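Local coordinates for protein poly-beta-1,6-N-acetyl-D-glucosamine N-deacetylase (Aggregatibacter actinomycetemcomitans, PDB 4U10) that probably removes N-acetyl groups from the exopolysaccharide poly-beta-1,6-N-acetyl-D-glucosamine, this chain being its zinc-binding polysaccharide deacetylase domain, at residues A[92-105]-A[138-150]. Numbering follows the deposited sequence.
Sequences NYPAVFAPVSSWLD and LVEIASHTDNLHH. With ZN (zinc ion), chain C.
Val100 turns one methyl to the two zinc-binding histidines and the other to the turn that links them: CG2 lies 3.6 Å from His149 CD2 and also touches CD2 of His144, while CG1 packs on the carbonyl oxygen of Asp146. Both imidazoles hold the zinc ion through NE2, at 2.1 Å for His144 NE2 and likewise for His149 NE2; Asp75 and a water complete the site. CB of His144 lies against the carbonyl oxygen of Ala98; a chi1 of -158°, with CG turned from the backbone N, lays the ring along the same oxygen, and its ND1 is held by the Val207 carbonyl. Trp103 CH2 sits over one face of the His149 ring, 3.7 Å from His149 ND1, the two planes inclined at 54°. These histidines follow strand 139-141, which runs parallel to strand 95-99 in the central sheet of the polysaccharide deacetylase (NodB) fold; Asp75 ends the strand on the other side of 95-99. Four backbone bonds zip the pair, from Ala95 N to Leu138 O through Ala142 N to Phe97 O. On one sheet face Phe97 CB meets Val139 CG1 at 3.5 Å and Ile141 CD1 reaches the edge of the Phe97 ring, under helix 127-135; on the other, Glu140 CB lies beside Val96 CG2 and its carboxylate leads away to a salt bridge with Arg204. Beyond the strands, water 1 bridges the carbonyl oxygens of Pro99 and Thr145 and the His144 amide. Ser101 OG donates to the anti lone pair of Asp146 OD1 (2.6 Å), and Ser102 N and OG grip Asp146 O from the same face of its plane. The far end is looser: OD1 of exposed Asn92 merely touches CD2 of partly exposed Leu138 at 3.6 Å.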
ATOM      1  N   ASN A  92      -4.832  -9.516 -17.147  1.00 20.97           N
ATOM      2  CA  ASN A  92      -6.054  -8.842 -16.737  1.00 24.89           C
ATOM      3  C   ASN A  92      -6.377  -8.967 -15.206  1.00 23.14           C
ATOM      4  O   ASN A  92      -7.489  -9.292 -14.764  1.00 20.88           O
ATOM      5  CB  ASN A  92      -7.211  -9.255 -17.648  1.00 28.29           C
ATOM      6  CG  ASN A  92      -8.364  -8.290 -17.564  1.00 33.00           C
ATOM      7  OD1 ASN A  92      -8.186  -7.064 -17.572  1.00 30.95           O
ATOM      8  ND2 ASN A  92      -9.549  -8.835 -17.448  1.00 35.70           N
ATOM      9  N   TYR A  93      -5.343  -8.671 -14.423  1.00 19.18           N
ATOM     10  CA  TYR A  93      -5.411  -8.597 -12.964  1.00 18.45           C
ATOM     11  C   TYR A  93      -5.524  -7.195 -12.463  1.00 16.48           C
ATOM     12  O   TYR A  93      -4.663  -6.350 -12.733  1.00 14.89           O
ATOM     13  CB  TYR A  93      -4.158  -9.217 -12.346  1.00 17.83           C
ATOM     14  CG  TYR A  93      -4.126 -10.716 -12.298  1.00 19.27           C
ATOM     15  CD1 TYR A  93      -5.207 -11.516 -12.722  1.00 20.82           C
ATOM     16  CD2 TYR A  93      -3.027 -11.356 -11.773  1.00 19.35           C
ATOM     17  CE1 TYR A  93      -5.134 -12.911 -12.637  1.00 22.82           C
ATOM     18  CE2 TYR A  93      -2.976 -12.736 -11.675  1.00 23.17           C
ATOM     19  CZ  TYR A  93      -4.023 -13.515 -12.123  1.00 21.66           C
ATOM     20  OH  TYR A  93      -3.923 -14.891 -11.978  1.00 25.67           O
ATOM     21  N   PRO A  94      -6.614  -6.899 -11.753  1.00 17.85           N
ATOM     22  CA  PRO A  94      -6.653  -5.610 -11.089  1.00 16.70           C
ATOM     23  C   PRO A  94      -5.827  -5.633  -9.797  1.00 15.08           C
ATOM     24  O   PRO A  94      -5.448  -6.720  -9.279  1.00 13.83           O
ATOM     25  CB  PRO A  94      -8.118  -5.434 -10.741  1.00 17.79           C
ATOM     26  CG  PRO A  94      -8.661  -6.797 -10.636  1.00 20.20           C
ATOM     27  CD  PRO A  94      -7.854  -7.658 -11.558  1.00 20.28           C
ATOM     28  N   ALA A  95      -5.627  -4.452  -9.255  1.00 14.25           N
ATOM     29  CA  ALA A  95      -4.793  -4.262  -8.072  1.00 13.34           C
ATOM     30  C   ALA A  95      -5.118  -2.903  -7.408  1.00 13.96           C
ATOM     31  O   ALA A  95      -5.730  -2.040  -8.009  1.00 13.58           O
ATOM     32  CB  ALA A  95      -3.351  -4.295  -8.500  1.00 13.14           C
ATOM     33  N   VAL A  96      -4.691  -2.785  -6.157  1.00 13.68           N
ATOM     34  CA  VAL A  96      -4.673  -1.594  -5.372  1.00 14.02           C
ATOM     35  C   VAL A  96      -3.229  -1.076  -5.335  1.00 14.90           C
ATOM     36  O   VAL A  96      -2.305  -1.846  -5.113  1.00 16.63           O
ATOM     37  CB  VAL A  96      -5.158  -1.888  -3.947  1.00 12.57           C
ATOM     38  CG1 VAL A  96      -4.983  -0.654  -3.084  1.00 13.54           C
ATOM     39  CG2 VAL A  96      -6.609  -2.314  -3.964  1.00 12.77           C
ATOM     40  N   PHE A  97      -3.048   0.209  -5.566  1.00 13.95           N
ATOM     41  CA  PHE A  97      -1.721   0.842  -5.554  1.00 14.71           C
ATOM     42  C   PHE A  97      -1.796   1.969  -4.499  1.00 14.69           C
ATOM     43  O   PHE A  97      -2.738   2.781  -4.529  1.00 15.55           O
ATOM     44  CB  PHE A  97      -1.464   1.431  -6.930  1.00 14.81           C
ATOM     45  CG  PHE A  97      -0.156   2.183  -7.089  1.00 14.52           C
ATOM     46  CD1 PHE A  97       1.037   1.663  -6.640  1.00 13.93           C
ATOM     47  CD2 PHE A  97      -0.119   3.396  -7.803  1.00 14.67           C
ATOM     48  CE1 PHE A  97       2.223   2.367  -6.860  1.00 13.97           C
ATOM     49  CE2 PHE A  97       1.097   4.057  -8.067  1.00 13.95           C
ATOM     50  CZ  PHE A  97       2.236   3.554  -7.549  1.00 13.66           C
ATOM     51  N   ALA A  98      -0.805   2.026  -3.599  1.00 13.44           N
ATOM     52  CA  ALA A  98      -0.762   2.997  -2.535  1.00 12.60           C
ATOM     53  C   ALA A  98       0.522   3.854  -2.525  1.00 13.12           C
ATOM     54  O   ALA A  98       1.502   3.620  -1.772  1.00 11.60           O
ATOM     55  CB  ALA A  98      -0.993   2.314  -1.212  1.00 14.22           C
ATOM     56  N   PRO A  99       0.510   4.886  -3.389  1.00 13.23           N
ATOM     57  CA  PRO A  99       1.659   5.774  -3.392  1.00 13.40           C
ATOM     58  C   PRO A  99       1.666   6.789  -2.229  1.00 14.05           C
ATOM     59  O   PRO A  99       0.634   7.310  -1.825  1.00 14.08           O
ATOM     60  CB  PRO A  99       1.515   6.459  -4.764  1.00 14.78           C
ATOM     61  CG  PRO A  99      -0.017   6.657  -4.849  1.00 14.17           C
ATOM     62  CD  PRO A  99      -0.541   5.326  -4.316  1.00 12.80           C
ATOM     63  N   VAL A 100       2.845   7.084  -1.674  1.00 13.08           N
ATOM     64  CA  VAL A 100       2.939   8.146  -0.749  1.00 11.92           C
ATOM     65  C   VAL A 100       2.720   9.464  -1.486  1.00 12.87           C
ATOM     66  O   VAL A 100       3.491   9.815  -2.357  1.00 13.35           O
ATOM     67  CB  VAL A 100       4.296   8.142  -0.070  1.00 12.17           C
ATOM     68  CG1 VAL A 100       4.370   9.318   0.910  1.00 11.83           C
ATOM     69  CG2 VAL A 100       4.544   6.805   0.664  1.00 12.72           C
ATOM     70  N   SER A 101       1.649  10.195  -1.193  1.00 13.61           N
ATOM     71  CA  SER A 101       1.312  11.381  -1.999  1.00 13.74           C
ATOM     72  C   SER A 101       2.271  12.572  -1.972  1.00 13.45           C
ATOM     73  O   SER A 101       2.395  13.274  -2.980  1.00 13.94           O
ATOM     74  CB  SER A 101      -0.136  11.769  -1.771  1.00 13.78           C
ATOM     75  OG  SER A 101      -0.501  11.862  -0.398  1.00 13.89           O
ATOM     76  N   SER A 102       2.974  12.852  -0.850  1.00 15.80           N
ATOM     77  CA  SER A 102       3.971  13.971  -0.888  1.00 15.52           C
ATOM     78  C   SER A 102       5.200  13.621  -1.790  1.00 16.37           C
ATOM     79  O   SER A 102       5.923  14.507  -2.298  1.00 17.97           O
ATOM     80  CB  SER A 102       4.431  14.347   0.518  1.00 14.41           C
ATOM     81  OG  SER A 102       5.321  13.430   1.064  1.00 14.32           O
ATOM     82  N   TRP A 103       5.496  12.329  -1.940  1.00 17.38           N
ATOM     83  CA  TRP A 103       6.561  11.893  -2.839  1.00 17.77           C
ATOM     84  C   TRP A 103       6.134  12.231  -4.282  1.00 18.14           C
ATOM     85  O   TRP A 103       6.851  12.917  -5.014  1.00 19.58           O
ATOM     86  CB  TRP A 103       6.901  10.395  -2.643  1.00 18.78           C
ATOM     87  CG  TRP A 103       7.451  10.088  -1.346  1.00 17.62           C
ATOM     88  CD1 TRP A 103       7.861  11.016  -0.368  1.00 19.27           C
ATOM     89  CD2 TRP A 103       7.716   8.794  -0.803  1.00 17.34           C
ATOM     90  NE1 TRP A 103       8.336  10.338   0.719  1.00 18.00           N
ATOM     91  CE2 TRP A 103       8.253   8.982   0.481  1.00 17.22           C
ATOM     92  CE3 TRP A 103       7.513   7.476  -1.272  1.00 16.64           C
ATOM     93  CZ2 TRP A 103       8.626   7.922   1.284  1.00 16.69           C
ATOM     94  CZ3 TRP A 103       7.876   6.417  -0.461  1.00 16.79           C
ATOM     95  CH2 TRP A 103       8.441   6.639   0.778  1.00 17.65           C
ATOM     96  N   LEU A 104       4.928  11.846  -4.658  1.00 16.70           N
ATOM     97  CA  LEU A 104       4.414  12.170  -5.978  1.00 17.16           C
ATOM     98  C   LEU A 104       4.293  13.680  -6.212  1.00 17.82           C
ATOM     99  O   LEU A 104       4.471  14.162  -7.320  1.00 15.32           O
ATOM    100  CB  LEU A 104       3.087  11.500  -6.227  1.00 16.77           C
ATOM    101  CG  LEU A 104       3.246  10.013  -6.658  1.00 17.38           C
ATOM    102  CD1 LEU A 104       4.206   9.196  -5.802  1.00 18.13           C
ATOM    103  CD2 LEU A 104       1.899   9.360  -6.697  1.00 17.40           C
ATOM    104  N   ASP A 105       3.946  14.414  -5.156  1.00 17.16           N
ATOM    105  CA  ASP A 105       3.784  15.870  -5.229  1.00 18.43           C
ATOM    106  C   ASP A 105       5.096  16.670  -5.261  1.00 18.20           C
ATOM    107  O   ASP A 105       5.076  17.881  -5.416  1.00 17.73           O
ATOM    108  CB  ASP A 105       2.953  16.365  -4.040  1.00 18.91           C
ATOM    109  CG  ASP A 105       1.467  16.219  -4.236  1.00 19.40           C
ATOM    110  OD1 ASP A 105       1.005  15.938  -5.334  1.00 18.56           O
ATOM    111  OD2 ASP A 105       0.731  16.369  -3.231  1.00 21.00           O
ATOM    112  N   LEU A 138      -8.001  -1.089 -14.024  1.00 18.58           N
ATOM    113  CA  LEU A 138      -7.327  -2.166 -13.288  1.00 19.04           C
ATOM    114  C   LEU A 138      -6.775  -1.777 -11.904  1.00 17.09           C
ATOM    115  O   LEU A 138      -6.610  -2.613 -11.021  1.00 19.24           O
ATOM    116  CB  LEU A 138      -6.197  -2.758 -14.137  1.00 19.03           C
ATOM    117  CG  LEU A 138      -6.658  -3.582 -15.342  1.00 20.49           C
ATOM    118  CD1 LEU A 138      -5.427  -4.046 -16.069  1.00 22.32           C
ATOM    119  CD2 LEU A 138      -7.520  -4.739 -14.912  1.00 19.56           C
ATOM    120  N   VAL A 139      -6.491  -0.525 -11.706  1.00 17.03           N
ATOM    121  CA  VAL A 139      -5.752  -0.083 -10.537  1.00 15.94           C
ATOM    122  C   VAL A 139      -6.571   0.935  -9.734  1.00 15.99           C
ATOM    123  O   VAL A 139      -6.916   2.015 -10.236  1.00 18.77           O
ATOM    124  CB  VAL A 139      -4.414   0.536 -10.943  1.00 15.50           C
ATOM    125  CG1 VAL A 139      -3.579   0.932  -9.689  1.00 15.57           C
ATOM    126  CG2 VAL A 139      -3.645  -0.378 -11.917  1.00 16.27           C
ATOM    127  N   GLU A 140      -6.860   0.575  -8.489  1.00 15.54           N
ATOM    128  CA  GLU A 140      -7.492   1.422  -7.500  1.00 16.19           C
ATOM    129  C   GLU A 140      -6.372   2.188  -6.750  1.00 15.66           C
ATOM    130  O   GLU A 140      -5.391   1.559  -6.307  1.00 13.73           O
ATOM    131  CB  GLU A 140      -8.219   0.514  -6.510  1.00 19.41           C
ATOM    132  CG  GLU A 140      -8.714   1.157  -5.203  1.00 19.87           C
ATOM    133  CD  GLU A 140     -10.172   1.518  -5.259  1.00 20.40           C
ATOM    134  OE1 GLU A 140     -10.881   0.914  -6.055  1.00 19.48           O
ATOM    135  OE2 GLU A 140     -10.599   2.385  -4.522  1.00 19.39           O
ATOM    136  N   ILE A 141      -6.491   3.521  -6.680  1.00 14.82           N
ATOM    137  CA  ILE A 141      -5.569   4.370  -5.885  1.00 15.09           C
ATOM    138  C   ILE A 141      -5.953   4.517  -4.401  1.00 14.09           C
ATOM    139  O   ILE A 141      -6.961   5.059  -4.066  1.00 13.30           O
ATOM    140  CB  ILE A 141      -5.362   5.745  -6.516  1.00 15.84           C
ATOM    141  CG1 ILE A 141      -5.147   5.603  -8.002  1.00 17.40           C
ATOM    142  CG2 ILE A 141      -4.117   6.400  -5.914  1.00 16.19           C
ATOM    143  CD1 ILE A 141      -4.029   4.615  -8.397  1.00 17.48           C
ATOM    144  N   ALA A 142      -5.122   3.974  -3.524  1.00 14.10           N
ATOM    145  CA  ALA A 142      -5.283   4.129  -2.095  1.00 13.41           C
ATOM    146  C   ALA A 142      -4.267   5.089  -1.542  1.00 13.81           C
ATOM    147  O   ALA A 142      -3.228   5.345  -2.147  1.00 13.16           O
ATOM    148  CB  ALA A 142      -5.115   2.807  -1.433  1.00 14.22           C
ATOM    149  N   SER A 143      -4.528   5.574  -0.343  1.00 13.43           N
ATOM    150  CA  SER A 143      -3.539   6.372   0.366  1.00 12.50           C
ATOM    151  C   SER A 143      -2.543   5.500   1.077  1.00 13.86           C
ATOM    152  O   SER A 143      -2.876   4.362   1.536  1.00 13.09           O
ATOM    153  CB  SER A 143      -4.250   7.235   1.401  1.00 13.95           C
ATOM    154  OG  SER A 143      -3.367   8.029   2.130  1.00 15.22           O
ATOM    155  N   HIS A 144      -1.339   6.083   1.273  1.00 14.25           N
ATOM    156  CA  HIS A 144      -0.262   5.507   2.075  1.00 12.38           C
ATOM    157  C   HIS A 144       0.374   6.664   2.854  1.00 12.02           C
ATOM    158  O   HIS A 144       1.580   6.650   3.144  1.00 11.90           O
ATOM    159  CB  HIS A 144       0.765   4.890   1.141  1.00 12.08           C
ATOM    160  CG  HIS A 144       1.656   3.834   1.736  1.00 12.70           C
ATOM    161  ND1 HIS A 144       1.235   2.878   2.639  1.00 13.07           N
ATOM    162  CD2 HIS A 144       2.907   3.473   1.375  1.00 13.21           C
ATOM    163  CE1 HIS A 144       2.212   2.032   2.867  1.00 14.15           C
ATOM    164  NE2 HIS A 144       3.232   2.361   2.092  1.00 14.72           N
ATOM    165  N   THR A 145      -0.492   7.574   3.307  1.00 12.01           N
ATOM    166  CA  THR A 145      -0.216   8.834   4.023  1.00 12.74           C
ATOM    167  C   THR A 145       0.322   9.843   3.040  1.00 13.47           C
ATOM    168  O   THR A 145       0.607   9.483   1.930  1.00 14.85           O
ATOM    169  CB  THR A 145       0.732   8.709   5.265  1.00 12.55           C
ATOM    170  OG1 THR A 145       2.064   8.543   4.798  1.00 13.45           O
ATOM    171  CG2 THR A 145       0.348   7.471   6.090  1.00 12.56           C
ATOM    172  N   ASP A 146       0.269  11.131   3.426  1.00 13.46           N
ATOM    173  CA  ASP A 146       0.873  12.166   2.665  1.00 13.41           C
ATOM    174  C   ASP A 146       2.403  12.181   2.884  1.00 13.10           C
ATOM    175  O   ASP A 146       3.198  12.002   1.968  1.00 13.69           O
ATOM    176  CB  ASP A 146       0.240  13.554   2.962  1.00 13.14           C
ATOM    177  CG  ASP A 146       0.481  14.536   1.804  1.00 13.53           C
ATOM    178  OD1 ASP A 146       0.381  14.107   0.613  1.00 11.88           O
ATOM    179  OD2 ASP A 146       0.695  15.724   2.093  1.00 14.61           O
ATOM    180  N   ASN A 147       2.790  12.423   4.099  1.00 13.17           N
ATOM    181  CA  ASN A 147       4.194  12.478   4.483  1.00 13.58           C
ATOM    182  C   ASN A 147       4.457  11.842   5.871  1.00 13.92           C
ATOM    183  O   ASN A 147       5.168  12.387   6.698  1.00 14.90           O
ATOM    184  CB  ASN A 147       4.670  13.918   4.437  1.00 13.70           C
ATOM    185  CG  ASN A 147       6.151  14.039   4.679  1.00 14.89           C
ATOM    186  OD1 ASN A 147       6.868  13.141   4.402  1.00 14.68           O
ATOM    187  ND2 ASN A 147       6.575  15.107   5.255  1.00 16.97           N
ATOM    188  N   LEU A 148       3.867  10.666   6.118  1.00 13.63           N
ATOM    189  CA  LEU A 148       4.109   9.898   7.351  1.00 12.22           C
ATOM    190  C   LEU A 148       4.680   8.482   7.098  1.00 13.25           C
ATOM    191  O   LEU A 148       4.501   7.539   7.912  1.00 11.78           O
ATOM    192  CB  LEU A 148       2.828   9.891   8.207  1.00 12.49           C
ATOM    193  CG  LEU A 148       2.323  11.227   8.771  1.00 11.46           C
ATOM    194  CD1 LEU A 148       0.936  11.074   9.365  1.00 11.86           C
ATOM    195  CD2 LEU A 148       3.287  11.904   9.759  1.00 12.72           C
ATOM    196  N   HIS A 149       5.435   8.356   6.002  1.00 12.32           N
ATOM    197  CA  HIS A 149       6.098   7.122   5.662  1.00 13.08           C
ATOM    198  C   HIS A 149       7.544   7.296   6.051  1.00 14.02           C
ATOM    199  O   HIS A 149       8.441   7.204   5.205  1.00 14.84           O
ATOM    200  CB  HIS A 149       6.022   6.895   4.187  1.00 12.30           C
ATOM    201  CG  HIS A 149       6.220   5.478   3.787  1.00 12.30           C
ATOM    202  ND1 HIS A 149       7.422   4.826   3.877  1.00 13.04           N
ATOM    203  CD2 HIS A 149       5.340   4.567   3.313  1.00 13.62           C
ATOM    204  CE1 HIS A 149       7.282   3.579   3.493  1.00 12.88           C
ATOM    205  NE2 HIS A 149       6.037   3.412   3.090  1.00 13.10           N
ATOM    206  N   HIS A 150       7.749   7.698   7.301  1.00 16.29           N
ATOM    207  CA  HIS A 150       9.113   7.950   7.865  1.00 16.38           C
ATOM    208  C   HIS A 150       9.019   7.735   9.364  1.00 15.06           C
ATOM    209  O   HIS A 150       7.907   7.541   9.892  1.00 16.71           O
ATOM    210  CB  HIS A 150       9.636   9.356   7.548  1.00 18.06           C
ATOM    211  CG  HIS A 150       8.782  10.471   8.106  1.00 19.19           C
ATOM    212  ND1 HIS A 150       8.872  10.911   9.405  1.00 19.07           N
ATOM    213  CD2 HIS A 150       7.781  11.187   7.548  1.00 19.37           C
ATOM    214  CE1 HIS A 150       8.010  11.888   9.606  1.00 18.79           C
ATOM    215  NE2 HIS A 150       7.350  12.089   8.487  1.00 18.74           N
TER
HETATM  216 ZN    ZN C 401       5.214   1.704   2.286  1.00 14.83          ZN
HETATM  217  O   HOH W   1      -0.940   8.646  -0.153  1.00 14.60           O
HETATM  218  O   HOH W   2       4.920   0.151   3.299  1.00  6.17           O